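Local coordinates for aminopeptidase N family protein (Idiomarina loihiensis L2TR, PDB 4FGM) that probably acts as a zinc-dependent aminopeptidase, removing residues from the amino end of peptides, and here holds a zinc ion with maleic acid bound to it, at residues A[92-97]-A[242-247]; A[140-145]-A[153-158]; A[163-168]-A[237-242]; A[223-228]-A[273-278]. One frame throughout, in Å; residues are numbered along the deposited sequence.

Contact 1 of 4, residues A[92-97]-A[242-247]; sequences LSVRSA and STALLC
L92 reaches the strand with one methyl: its CD1 lies 3.7 Å from L246 CD2 and almost as near to the other methyl, CD1, of the same leucine. The two side chains cross at about a right angle, so that the fork of L246 takes a single methyl of L92. Next along the loop, S93 turns its side chain from the strand and works locally: its OG accepts from R95 N at 3.3 Å, an ST turn, and is also bonded to D91. This small turn presents V94, the largest contributor. V94 CG1 stands anti to its carbonyl carbon (chi1 -60°), which sets this methyl against the strand's backbone, 3.1 Å from A244 O and 4.0 Å from L246 CB. Its CB meets A244 CB at 3.8 Å. The residues of the strand that face the loop, A244 and L246, are thus both met by apolar carbon, and the join is one of van der Waals packing, while V94 O is held by N107 within the loop's own domain. R95 makes no contact with the strand and instead touches the bound maleic acid. A244 and L246 lie on one face of the strand; L245, on the other, packs against helix 262-277, which bears the zinc-binding histidines. Such a loop, laid by the amino-terminal beta domain over a strand of the catalytic domain's sheet, forms part of an interdomain active-site cleft.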
loop_
_atom_site.group_PDB
_atom_site.type_symbol
_atom_site.label_atom_id
_atom_site.label_comp_id
_atom_site.label_asym_id
_atom_site.label_seq_id
_atom_site.Cartn_x
_atom_site.Cartn_y
_atom_site.Cartn_z
ATOM N N LEU A 92 12.366 -9.414 1.727
ATOM C CA LEU A 92 12.506 -7.969 1.652
ATOM C C LEU A 92 11.178 -7.276 1.336
ATOM O O LEU A 92 10.858 -7.028 0.174
ATOM C CB LEU A 92 13.565 -7.623 0.601
ATOM C CG LEU A 92 14.324 -6.291 0.632
ATOM C CD1 LEU A 92 13.719 -5.330 -0.372
ATOM C CD2 LEU A 92 14.336 -5.725 2.045
ATOM N N SER A 93 10.402 -6.989 2.383
ATOM C CA SER A 93 9.118 -6.301 2.249
ATOM C C SER A 93 8.733 -5.718 3.601
ATOM O O SER A 93 9.271 -6.115 4.627
ATOM C CB SER A 93 8.025 -7.257 1.776
ATOM O OG SER A 93 7.604 -8.105 2.816
ATOM N N VAL A 94 7.792 -4.779 3.604
ATOM C CA VAL A 94 7.346 -4.108 4.839
ATOM C C VAL A 94 6.405 -4.984 5.606
ATOM O O VAL A 94 5.855 -4.624 6.640
ATOM C CB VAL A 94 6.632 -2.813 4.496
ATOM C CG1 VAL A 94 7.572 -1.905 3.751
ATOM C CG2 VAL A 94 5.372 -3.096 3.649
ATOM N N ARG A 95 6.236 -6.170 5.068
ATOM C CA ARG A 95 5.292 -7.105 5.626
ATOM C C ARG A 95 5.796 -8.236 6.547
ATOM O O ARG A 95 5.125 -8.522 7.491
ATOM C CB ARG A 95 4.466 -7.629 4.446
ATOM C CG ARG A 95 3.540 -6.487 3.910
ATOM C CD ARG A 95 2.854 -6.674 2.557
ATOM N NE ARG A 95 3.795 -6.562 1.448
ATOM C CZ ARG A 95 4.342 -7.601 0.826
ATOM N NH1 ARG A 95 4.034 -8.834 1.198
ATOM N NH2 ARG A 95 5.215 -7.408 -0.154
ATOM N N SER A 96 7.004 -8.785 6.399
ATOM C CA SER A 96 7.350 -9.864 7.322
ATOM C C SER A 96 8.582 -9.761 8.217
ATOM O O SER A 96 8.458 -9.611 9.422
ATOM C CB SER A 96 7.401 -11.154 6.540
ATOM O OG SER A 96 8.254 -11.029 5.415
ATOM N N ALA A 97 9.753 -9.993 7.642
ATOM C CA ALA A 97 11.015 -9.935 8.379
ATOM C C ALA A 97 12.156 -10.226 7.440
ATOM O O ALA A 97 12.058 -11.076 6.546
ATOM C CB ALA A 97 11.027 -10.931 9.537
ATOM N N SER A 242 3.707 4.708 13.530
ATOM C CA SER A 242 4.845 4.505 12.639
ATOM C C SER A 242 4.380 3.847 11.343
ATOM O O SER A 242 3.213 3.464 11.191
ATOM C CB SER A 242 5.879 3.589 13.294
ATOM O OG SER A 242 5.391 2.261 13.355
ATOM N N THR A 243 5.309 3.717 10.408
ATOM C CA THR A 243 5.021 3.062 9.148
ATOM C C THR A 243 6.315 2.456 8.639
ATOM O O THR A 243 7.399 2.970 8.912
ATOM C CB THR A 243 4.440 4.043 8.088
ATOM O OG1 THR A 243 4.126 3.315 6.893
ATOM C CG2 THR A 243 5.427 5.149 7.760
ATOM N N ALA A 244 6.195 1.336 7.938
ATOM C CA ALA A 244 7.354 0.665 7.362
ATOM C C ALA A 244 7.264 0.864 5.847
ATOM O O ALA A 244 6.276 0.474 5.208
ATOM C CB ALA A 244 7.341 -0.824 7.715
ATOM N N LEU A 245 8.295 1.483 5.283
ATOM C CA LEU A 245 8.332 1.760 3.856
ATOM C C LEU A 245 9.509 1.112 3.151
ATOM O O LEU A 245 10.589 0.966 3.717
ATOM C CB LEU A 245 8.436 3.266 3.619
ATOM C CG LEU A 245 7.523 4.215 4.390
ATOM C CD1 LEU A 245 8.035 5.649 4.202
ATOM C CD2 LEU A 245 6.076 4.054 3.907
ATOM N N LEU A 246 9.287 0.729 1.902
ATOM C CA LEU A 246 10.346 0.175 1.069
ATOM C C LEU A 246 10.302 1.070 -0.157
ATOM O O LEU A 246 9.291 1.119 -0.851
ATOM C CB LEU A 246 10.050 -1.266 0.665
ATOM C CG LEU A 246 11.089 -1.832 -0.309
ATOM C CD1 LEU A 246 12.459 -1.873 0.362
ATOM C CD2 LEU A 246 10.658 -3.221 -0.765
ATOM N N CYS A 247 11.377 1.806 -0.409
ATOM C CA CYS A 247 11.396 2.701 -1.559
ATOM C C CYS A 247 12.670 2.607 -2.379
ATOM O O CYS A 247 13.679 2.067 -1.933
ATOM C CB CYS A 247 11.198 4.150 -1.108
ATOM S SG CYS A 247 12.632 4.839 -0.297
#

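Contact 2 of 4, residues A[140-145]-A[153-158]; sequences TGMPRK and GCFRAD
An isolated antiparallel bridge ties the loop after strand 137-140 to strand 153-157 in the amino-terminal beta domain, R144 and F155 forming a non-hydrogen-bonded pair. Two backbone bonds frame that bridge, R156 N to P143 O at 3.0 Å and K145 N to C154 O at 2.7 Å. P143 O also receives a CA-H...O contact from F155 CA. The F155 side chain is the centre of the packing. T140 CG2 approaches its CE2 at 3.7 Å, M142 O lies at the ring edge, and the selenium of selenomethionine M142 sits 3.6 Å from F155 CB. R144 has CG anti to the backbone N (chi1 179°) and then bends at chi3, a turn that brings one face of its guanidinium over F155 CZ, 3.4 Å from NH2. The planes are 58° apart, and NH2 lies at the edge of the F155 ring, near its plane. The same group bonds to S151 O and S146 O in the connecting loop, and a leucine in place of R144 would probably leave those carbonyls without their donor and the rim of F155 less covered. Farther along, K145 CG lies alongside R156 CB at 3.6 Å, both chains pointing the same way, while R156 NH1 makes a salt bridge to D158 OD1 at 2.9 Å. In the domain, strand 123-127 pairs antiparallel with 153-157, L163 of helix 160-163 packs on M142, and F168 of strand 168-171 meets F155 edge-to-face.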
loop_
_atom_site.group_PDB
_atom_site.type_symbol
_atom_site.label_atom_id
_atom_site.label_comp_id
_atom_site.label_asym_id
_atom_site.label_seq_id
_atom_site.Cartn_x
_atom_site.Cartn_y
_atom_site.Cartn_z
ATOM N N THR A 140 11.887 2.275 16.198
ATOM C CA THR A 140 10.560 1.692 16.322
ATOM C C THR A 140 9.663 2.648 17.091
ATOM O O THR A 140 10.140 3.556 17.770
ATOM C CB THR A 140 10.595 0.364 17.098
ATOM O OG1 THR A 140 9.261 -0.139 17.236
ATOM C CG2 THR A 140 11.192 0.575 18.501
ATOM N N GLY A 141 8.360 2.439 16.987
ATOM C CA GLY A 141 7.436 3.289 17.705
ATOM C C GLY A 141 6.968 2.623 18.985
ATOM O O GLY A 141 6.207 3.208 19.756
HETATM N N MSE A 142 7.409 1.391 19.220
HETATM C CA MSE A 142 7.000 0.691 20.436
HETATM C C MSE A 142 7.557 1.419 21.659
HETATM O O MSE A 142 8.745 1.718 21.718
HETATM C CB MSE A 142 7.503 -0.745 20.427
HETATM C CG MSE A 142 6.798 -1.640 21.434
HETATM SE SE MSE A 142 7.373 -3.494 21.333
HETATM C CE MSE A 142 6.477 -4.005 19.686
ATOM N N PRO A 143 6.695 1.723 22.646
ATOM C CA PRO A 143 7.107 2.425 23.874
ATOM C C PRO A 143 8.365 1.813 24.477
ATOM O O PRO A 143 8.423 0.603 24.729
ATOM C CB PRO A 143 5.893 2.270 24.788
ATOM C CG PRO A 143 4.740 2.257 23.799
ATOM C CD PRO A 143 5.267 1.350 22.702
ATOM N N ARG A 144 9.372 2.648 24.704
ATOM C CA ARG A 144 10.623 2.168 25.263
ATOM C C ARG A 144 10.637 2.216 26.789
ATOM O O ARG A 144 10.248 3.216 27.389
ATOM C CB ARG A 144 11.794 2.994 24.713
ATOM C CG ARG A 144 13.147 2.586 25.271
ATOM C CD ARG A 144 14.252 3.461 24.729
ATOM N NE ARG A 144 14.581 3.187 23.332
ATOM C CZ ARG A 144 15.328 2.165 22.920
ATOM N NH1 ARG A 144 15.822 1.297 23.798
ATOM N NH2 ARG A 144 15.626 2.036 21.632
ATOM N N LYS A 145 11.092 1.125 27.402
ATOM C CA LYS A 145 11.190 1.035 28.855
ATOM C C LYS A 145 12.635 1.202 29.331
ATOM O O LYS A 145 12.864 1.686 30.437
ATOM C CB LYS A 145 10.644 -0.307 29.348
ATOM C CG LYS A 145 9.196 -0.573 28.964
ATOM C CD LYS A 145 8.257 0.529 29.446
ATOM C CE LYS A 145 8.162 0.574 30.958
ATOM N NZ LYS A 145 7.156 1.579 31.412
ATOM N N GLY A 153 17.455 -2.482 24.029
ATOM C CA GLY A 153 16.696 -2.268 25.249
ATOM C C GLY A 153 15.388 -3.029 25.380
ATOM O O GLY A 153 15.133 -3.995 24.665
ATOM N N CYS A 154 14.552 -2.575 26.307
ATOM C CA CYS A 154 13.269 -3.205 26.585
ATOM C C CYS A 154 12.101 -2.316 26.192
ATOM O O CYS A 154 12.126 -1.104 26.404
ATOM C CB CYS A 154 13.177 -3.548 28.071
ATOM S SG CYS A 154 14.375 -4.790 28.605
ATOM N N PHE A 155 11.074 -2.934 25.619
ATOM C CA PHE A 155 9.904 -2.203 25.176
ATOM C C PHE A 155 8.649 -2.857 25.734
ATOM O O PHE A 155 8.651 -4.048 26.053
ATOM C CB PHE A 155 9.848 -2.184 23.638
ATOM C CG PHE A 155 11.099 -1.638 22.992
ATOM C CD1 PHE A 155 12.221 -2.444 22.822
ATOM C CD2 PHE A 155 11.157 -0.312 22.573
ATOM C CE1 PHE A 155 13.388 -1.934 22.258
ATOM C CE2 PHE A 155 12.313 0.210 22.009
ATOM C CZ PHE A 155 13.435 -0.605 21.843
ATOM N N ARG A 156 7.580 -2.073 25.853
ATOM C CA ARG A 156 6.319 -2.582 26.380
ATOM C C ARG A 156 5.110 -2.190 25.528
ATOM O O ARG A 156 4.985 -1.043 25.094
ATOM C CB ARG A 156 6.105 -2.071 27.811
ATOM C CG ARG A 156 4.815 -2.545 28.463
ATOM C CD ARG A 156 4.670 -1.994 29.878
ATOM N NE ARG A 156 3.390 -2.361 30.487
ATOM C CZ ARG A 156 2.203 -1.933 30.062
ATOM N NH1 ARG A 156 2.112 -1.117 29.020
ATOM N NH2 ARG A 156 1.098 -2.330 30.675
ATOM N N ALA A 157 4.229 -3.156 25.292
ATOM C CA ALA A 157 3.006 -2.922 24.533
ATOM C C ALA A 157 1.842 -3.282 25.461
ATOM O O ALA A 157 1.953 -4.204 26.266
ATOM C CB ALA A 157 2.978 -3.793 23.284
ATOM N N ASP A 158 0.728 -2.568 25.351
ATOM C CA ASP A 158 -0.407 -2.850 26.219
ATOM C C ASP A 158 -1.003 -4.243 26.046
ATOM O O ASP A 158 -1.599 -4.784 26.973
ATOM C CB ASP A 158 -1.497 -1.792 26.026
ATOM C CG ASP A 158 -1.046 -0.406 26.459
ATOM O OD1 ASP A 158 -0.114 -0.313 27.287
ATOM O OD2 ASP A 158 -1.631 0.591 25.985
#

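Contact 3 of 4, residues A[163-168]-A[237-242]; sequences LIDYPF and LEHRNS
The H239 ring has P167 over one face and D165 at its edge: P167 CD stands 3.6 Å from the ring centroid, 18° off the normal, a CH-pi contact, while ND1 donates to D165 OD1 at 2.6 Å in a nearly straight bond. The acceptor lies in the imidazole plane, yet the donor sits well above the carboxylate plane, the two groups being turned 60° apart. At the edge of the R240 guanidinium is D165 OD2, bound by NE at 2.7 Å as a salt bridge on the anti side; R240 N reaches the same oxygen from the syn side at 3.0 Å. Placing R240 CG between its backbone N and carbonyl carbon (chi1 63°) lets backbone and side chain close on this one atom. Y166 receives N241 OD1 at its ring edge, 3.3 Å from CE2, with N241 ND2 held by G141 O. Three donors therefore grip the buried D165, and an alanine at this position would probably leave H239 and R240 without their carboxylate and the arginine's positive charge less well balanced, although R240 also pairs with D161. A water bridges D165 O, N241 OD1 and S242 OG across the contact. This polar interface, built on a His-carboxylate hydrogen bond, joins a turn of the amino-terminal beta domain to the connection between strands 235-238 and 242-248, beside the zinc cleft, where E238 touches the maleic acid.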
loop_
_atom_site.group_PDB
_atom_site.type_symbol
_atom_site.label_atom_id
_atom_site.label_comp_id
_atom_site.label_asym_id
_atom_site.label_seq_id
_atom_site.Cartn_x
_atom_site.Cartn_y
_atom_site.Cartn_z
ATOM N N LEU A 163 1.447 -5.077 20.291
ATOM C CA LEU A 163 2.764 -5.635 20.019
ATOM C C LEU A 163 3.024 -5.843 18.529
ATOM O O LEU A 163 4.078 -5.469 18.009
ATOM C CB LEU A 163 2.923 -6.981 20.727
ATOM C CG LEU A 163 4.226 -7.735 20.433
ATOM C CD1 LEU A 163 5.389 -7.035 21.131
ATOM C CD2 LEU A 163 4.112 -9.171 20.926
ATOM N N ILE A 164 2.062 -6.448 17.842
ATOM C CA ILE A 164 2.232 -6.721 16.422
ATOM C C ILE A 164 1.967 -5.520 15.521
ATOM O O ILE A 164 1.878 -5.652 14.300
ATOM C CB ILE A 164 1.365 -7.915 15.988
ATOM C CG1 ILE A 164 -0.116 -7.606 16.195
ATOM C CG2 ILE A 164 1.758 -9.143 16.798
ATOM C CD1 ILE A 164 -1.029 -8.687 15.666
ATOM N N ASP A 165 1.854 -4.340 16.121
ATOM C CA ASP A 165 1.634 -3.143 15.333
ATOM C C ASP A 165 2.816 -2.181 15.448
ATOM O O ASP A 165 2.710 -1.001 15.117
ATOM C CB ASP A 165 0.346 -2.435 15.751
ATOM C CG ASP A 165 -0.112 -1.431 14.713
ATOM O OD1 ASP A 165 -0.052 -1.783 13.508
ATOM O OD2 ASP A 165 -0.530 -0.309 15.089
ATOM N N TYR A 166 3.942 -2.687 15.935
ATOM C CA TYR A 166 5.143 -1.868 16.047
ATOM C C TYR A 166 6.273 -2.566 15.307
ATOM O O TYR A 166 6.904 -3.466 15.849
ATOM C CB TYR A 166 5.572 -1.670 17.517
ATOM C CG TYR A 166 4.597 -0.919 18.388
ATOM C CD1 TYR A 166 3.942 -1.557 19.437
ATOM C CD2 TYR A 166 4.341 0.437 18.174
ATOM C CE1 TYR A 166 3.051 -0.868 20.256
ATOM C CE2 TYR A 166 3.457 1.142 18.983
ATOM C CZ TYR A 166 2.812 0.484 20.027
ATOM O OH TYR A 166 1.934 1.174 20.842
ATOM N N PRO A 167 6.521 -2.192 14.045
ATOM C CA PRO A 167 7.621 -2.865 13.342
ATOM C C PRO A 167 8.955 -2.341 13.859
ATOM O O PRO A 167 9.003 -1.281 14.474
ATOM C CB PRO A 167 7.376 -2.504 11.875
ATOM C CG PRO A 167 6.658 -1.164 11.963
ATOM C CD PRO A 167 5.693 -1.406 13.109
ATOM N N PHE A 168 10.026 -3.093 13.623
ATOM C CA PHE A 168 11.369 -2.705 14.061
ATOM C C PHE A 168 12.331 -2.673 12.873
ATOM O O PHE A 168 12.265 -3.522 11.978
ATOM C CB PHE A 168 11.931 -3.701 15.096
ATOM C CG PHE A 168 11.460 -3.473 16.509
ATOM C CD1 PHE A 168 10.146 -3.751 16.879
ATOM C CD2 PHE A 168 12.343 -2.996 17.478
ATOM C CE1 PHE A 168 9.718 -3.576 18.200
ATOM C CE2 PHE A 168 11.927 -2.814 18.801
ATOM C CZ PHE A 168 10.611 -3.100 19.162
ATOM N N LEU A 237 3.443 -0.027 4.878
ATOM C CA LEU A 237 2.418 -0.597 5.743
ATOM C C LEU A 237 2.211 0.359 6.909
ATOM O O LEU A 237 3.148 0.703 7.621
ATOM C CB LEU A 237 2.833 -1.983 6.254
ATOM C CG LEU A 237 1.757 -2.716 7.068
ATOM C CD1 LEU A 237 0.447 -2.742 6.284
ATOM C CD2 LEU A 237 2.217 -4.123 7.391
ATOM N N GLU A 238 0.974 0.800 7.080
ATOM C CA GLU A 238 0.626 1.736 8.135
ATOM C C GLU A 238 0.587 1.098 9.514
ATOM O O GLU A 238 0.348 -0.101 9.652
ATOM C CB GLU A 238 -0.742 2.354 7.853
ATOM C CG GLU A 238 -1.891 1.369 7.973
ATOM C CD GLU A 238 -2.069 0.511 6.739
ATOM O OE1 GLU A 238 -1.129 0.429 5.919
ATOM O OE2 GLU A 238 -3.150 -0.092 6.594
ATOM N N HIS A 239 0.812 1.927 10.529
ATOM C CA HIS A 239 0.775 1.496 11.923
ATOM C C HIS A 239 0.337 2.692 12.770
ATOM O O HIS A 239 0.397 3.841 12.310
ATOM C CB HIS A 239 2.143 0.955 12.344
ATOM C CG HIS A 239 2.523 -0.300 11.625
ATOM N ND1 HIS A 239 1.867 -1.497 11.825
ATOM C CD2 HIS A 239 3.433 -0.529 10.648
ATOM C CE1 HIS A 239 2.353 -2.408 10.999
ATOM N NE2 HIS A 239 3.304 -1.846 10.275
ATOM N N ARG A 240 -0.120 2.424 13.994
ATOM C CA ARG A 240 -0.620 3.483 14.865
ATOM C C ARG A 240 0.300 4.670 15.105
ATOM O O ARG A 240 -0.177 5.795 15.183
ATOM C CB ARG A 240 -1.097 2.900 16.199
ATOM C CG ARG A 240 -0.045 2.232 17.056
ATOM C CD ARG A 240 -0.726 1.432 18.148
ATOM N NE ARG A 240 -1.361 0.231 17.609
ATOM C CZ ARG A 240 -2.133 -0.588 18.315
ATOM N NH1 ARG A 240 -2.371 -0.328 19.588
ATOM N NH2 ARG A 240 -2.649 -1.678 17.760
ATOM N N ASN A 241 1.606 4.456 15.208
ATOM C CA ASN A 241 2.491 5.599 15.420
ATOM C C ASN A 241 3.782 5.490 14.603
ATOM O O ASN A 241 4.804 6.110 14.919
ATOM C CB ASN A 241 2.784 5.774 16.917
ATOM C CG ASN A 241 3.741 4.721 17.467
ATOM O OD1 ASN A 241 3.873 3.629 16.910
ATOM N ND2 ASN A 241 4.407 5.050 18.583
ATOM N N SER A 242 3.707 4.708 13.530
ATOM C CA SER A 242 4.845 4.505 12.639
ATOM C C SER A 242 4.380 3.847 11.343
ATOM O O SER A 242 3.213 3.464 11.191
ATOM C CB SER A 242 5.879 3.589 13.294
ATOM O OG SER A 242 5.391 2.261 13.355
HETATM O O HOH W 1 3.334 1.706 15.069
HETATM O O HOH W 2 7.234 0.669 15.083
#

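Contact 4 of 4, residues A[223-228]-A[273-278]; sequences YTFLTM and HEYFHS. With ZN (zinc ion), chain C; MAE (maleic acid), chain B.
Y223 offers one face of its ring to the edge of Y275, whose CD1 stands over the ring centre: a T-shaped (edge-to-face) pair with centroids 4.9 Å apart and planes at 78°. F225 meets Y275 as well, its CZ 3.7 Å from Y275 CD1, the F225 and Y275 planes near parallel but slid so far apart that the rings scarcely overlap. One aromatic atom of the helix thus sits against two rings of the strand. Y275 CG is anti to the backbone N (chi1 -162°), a torsion that lays the ring alongside Y223 and F225, with its OH bonded to H185. S278 OG approaches Y223 CE2 obliquely, at 3.3 Å, and a water links Y223 OH, at 2.6 Å, to E274 O. Strand and helix run at 141° to one another. The aromatic cluster between them packs against the part of helix 262-277 that carries the metal ligands. H273 NE2 and H277 NE2 bind the zinc ion at 2.3 and 2.0 Å, E307 supplies a further protein ligand, and maleic acid adds its O2. H273 ND1 bonds to D314, a second-shell carboxylate that is likely to restrain the ring's rotation. The sequence H-E-x-x-H with a distal glutamate is that of the gluzincin metallopeptidases, and a carboxylate oxygen on the metal, with E274 nearby, is consistent with maleic acid occupying a place used by substrate or water.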
loop_
_atom_site.group_PDB
_atom_site.type_symbol
_atom_site.label_atom_id
_atom_site.label_comp_id
_atom_site.label_asym_id
_atom_site.label_seq_id
_atom_site.Cartn_x
_atom_site.Cartn_y
_atom_site.Cartn_z
ATOM N N TYR A 223 5.797 9.999 15.956
ATOM C CA TYR A 223 5.645 9.172 14.769
ATOM C C TYR A 223 6.967 8.940 14.044
ATOM O O TYR A 223 7.799 9.847 13.942
ATOM C CB TYR A 223 4.614 9.812 13.839
ATOM C CG TYR A 223 4.189 8.934 12.687
ATOM C CD1 TYR A 223 4.957 8.850 11.525
ATOM C CD2 TYR A 223 3.012 8.191 12.756
ATOM C CE1 TYR A 223 4.560 8.054 10.462
ATOM C CE2 TYR A 223 2.609 7.387 11.697
ATOM C CZ TYR A 223 3.386 7.328 10.549
ATOM O OH TYR A 223 2.961 6.579 9.477
ATOM N N THR A 224 7.154 7.721 13.541
ATOM C CA THR A 224 8.392 7.368 12.853
ATOM C C THR A 224 8.185 6.751 11.480
ATOM O O THR A 224 7.403 5.809 11.318
ATOM C CB THR A 224 9.210 6.343 13.654
ATOM O OG1 THR A 224 9.100 6.622 15.054
ATOM C CG2 THR A 224 10.680 6.403 13.226
ATOM N N PHE A 225 8.906 7.275 10.494
ATOM C CA PHE A 225 8.833 6.747 9.135
ATOM C C PHE A 225 10.023 5.806 8.958
ATOM O O PHE A 225 11.139 6.262 8.702
ATOM C CB PHE A 225 8.917 7.878 8.108
ATOM C CG PHE A 225 7.699 8.757 8.056
ATOM C CD1 PHE A 225 7.607 9.894 8.852
ATOM C CD2 PHE A 225 6.645 8.450 7.205
ATOM C CE1 PHE A 225 6.478 10.727 8.783
ATOM C CE2 PHE A 225 5.524 9.270 7.133
ATOM C CZ PHE A 225 5.437 10.408 7.927
ATOM N N LEU A 226 9.789 4.503 9.129
ATOM C CA LEU A 226 10.852 3.504 8.998
ATOM C C LEU A 226 11.022 3.189 7.518
ATOM O O LEU A 226 10.134 2.611 6.885
ATOM C CB LEU A 226 10.489 2.240 9.780
ATOM C CG LEU A 226 10.130 2.484 11.249
ATOM C CD1 LEU A 226 9.804 1.148 11.922
ATOM C CD2 LEU A 226 11.288 3.178 11.968
ATOM N N THR A 227 12.178 3.549 6.974
ATOM C CA THR A 227 12.414 3.374 5.553
ATOM C C THR A 227 13.580 2.517 5.112
ATOM O O THR A 227 14.727 2.783 5.458
ATOM C CB THR A 227 12.588 4.757 4.879
ATOM O OG1 THR A 227 11.490 5.601 5.244
ATOM C CG2 THR A 227 12.629 4.623 3.365
HETATM N N MSE A 228 13.271 1.487 4.334
HETATM C CA MSE A 228 14.294 0.626 3.757
HETATM C C MSE A 228 14.491 1.148 2.328
HETATM O O MSE A 228 13.528 1.295 1.556
HETATM C CB MSE A 228 13.837 -0.832 3.739
HETATM C CG MSE A 228 13.994 -1.521 5.071
HETATM SE SE MSE A 228 13.263 -3.302 5.055
HETATM C CE MSE A 228 11.388 -2.818 5.062
ATOM N N HIS A 273 0.423 8.915 2.357
ATOM C CA HIS A 273 -0.563 7.846 2.350
ATOM C C HIS A 273 -0.554 7.054 3.672
ATOM O O HIS A 273 -1.605 6.821 4.287
ATOM C CB HIS A 273 -0.276 6.906 1.170
ATOM C CG HIS A 273 -1.279 5.810 1.002
ATOM N ND1 HIS A 273 -2.307 5.879 0.085
ATOM C CD2 HIS A 273 -1.417 4.621 1.633
ATOM C CE1 HIS A 273 -3.035 4.778 0.155
ATOM N NE2 HIS A 273 -2.517 3.998 1.087
ATOM N N GLU A 274 0.629 6.639 4.116
ATOM C CA GLU A 274 0.715 5.865 5.348
ATOM C C GLU A 274 0.338 6.705 6.567
ATOM O O GLU A 274 -0.350 6.230 7.472
ATOM C CB GLU A 274 2.126 5.296 5.512
ATOM C CG GLU A 274 2.615 4.435 4.341
ATOM C CD GLU A 274 1.606 3.390 3.892
ATOM O OE1 GLU A 274 0.797 2.934 4.723
ATOM O OE2 GLU A 274 1.625 3.010 2.705
ATOM N N TYR A 275 0.783 7.959 6.574
ATOM C CA TYR A 275 0.503 8.886 7.669
ATOM C C TYR A 275 -1.009 9.068 7.821
ATOM O O TYR A 275 -1.549 8.982 8.925
ATOM C CB TYR A 275 1.162 10.239 7.388
ATOM C CG TYR A 275 1.314 11.139 8.600
ATOM C CD1 TYR A 275 2.224 10.827 9.614
ATOM C CD2 TYR A 275 0.581 12.328 8.711
ATOM C CE1 TYR A 275 2.403 11.674 10.699
ATOM C CE2 TYR A 275 0.755 13.183 9.795
ATOM C CZ TYR A 275 1.667 12.854 10.782
ATOM O OH TYR A 275 1.872 13.710 11.833
ATOM N N PHE A 276 -1.688 9.310 6.705
ATOM C CA PHE A 276 -3.135 9.496 6.708
ATOM C C PHE A 276 -3.817 8.277 7.325
ATOM O O PHE A 276 -4.818 8.393 8.050
ATOM C CB PHE A 276 -3.646 9.669 5.278
ATOM C CG PHE A 276 -5.056 10.185 5.193
ATOM C CD1 PHE A 276 -5.324 11.540 5.382
ATOM C CD2 PHE A 276 -6.119 9.320 4.956
ATOM C CE1 PHE A 276 -6.627 12.027 5.330
ATOM C CE2 PHE A 276 -7.434 9.797 4.901
ATOM C CZ PHE A 276 -7.687 11.156 5.093
ATOM N N HIS A 277 -3.258 7.106 7.029
ATOM C CA HIS A 277 -3.784 5.839 7.540
ATOM C C HIS A 277 -3.791 5.833 9.077
ATOM O O HIS A 277 -4.531 5.046 9.697
ATOM C CB HIS A 277 -2.956 4.651 7.026
ATOM C CG HIS A 277 -3.476 4.053 5.754
ATOM N ND1 HIS A 277 -4.817 3.797 5.536
ATOM C CD2 HIS A 277 -2.829 3.597 4.658
ATOM C CE1 HIS A 277 -4.969 3.208 4.366
ATOM N NE2 HIS A 277 -3.777 3.075 3.815
ATOM N N SER A 278 -2.961 6.681 9.694
ATOM C CA SER A 278 -2.919 6.746 11.160
ATOM C C SER A 278 -4.329 7.020 11.671
ATOM O O SER A 278 -4.745 6.515 12.733
ATOM C CB SER A 278 -2.009 7.876 11.626
ATOM O OG SER A 278 -0.656 7.488 11.489
HETATM ZN ZN ZN C . -3.373 2.161 2.084
HETATM C C1 MAE B . -1.731 0.069 1.782
HETATM O O1 MAE B . -2.918 -0.381 1.613
HETATM O O2 MAE B . -1.553 0.947 2.657
HETATM C C2 MAE B . -0.648 -0.520 0.963
HETATM C C3 MAE B . -0.056 -1.712 1.006
HETATM C C4 MAE B . -0.357 -2.801 1.929
HETATM O O3 MAE B . -1.193 -2.771 2.852
HETATM O O4 MAE B . 0.280 -3.851 1.706
HETATM O O HOH W 3 0.933 4.926 9.753
#

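In the fold
Along the chain, contact 1 opens first, at 92-97, and spans both contact 2 and contact 3 before it closes at 242-247; contacts 3 and 4 interlock, as do contacts 1 and 4, their segments alternating. Three of them gather round one five-stranded mixed sheet: contacts 1, 3 and 4 use its neighbouring strands 242-248, 235-238 and 222-230, with centres 9 to 10 Å apart, and contacts 1 and 3 share S242. Contact 2 lies farther out in the amino-terminal beta domain, about 19 Å from contact 1 and 11 Å from contact 3 between centres, touching the latter through G141 and N241. The series thus runs from that domain, across its junction with the catalytic sheet, to the zinc-bearing helix.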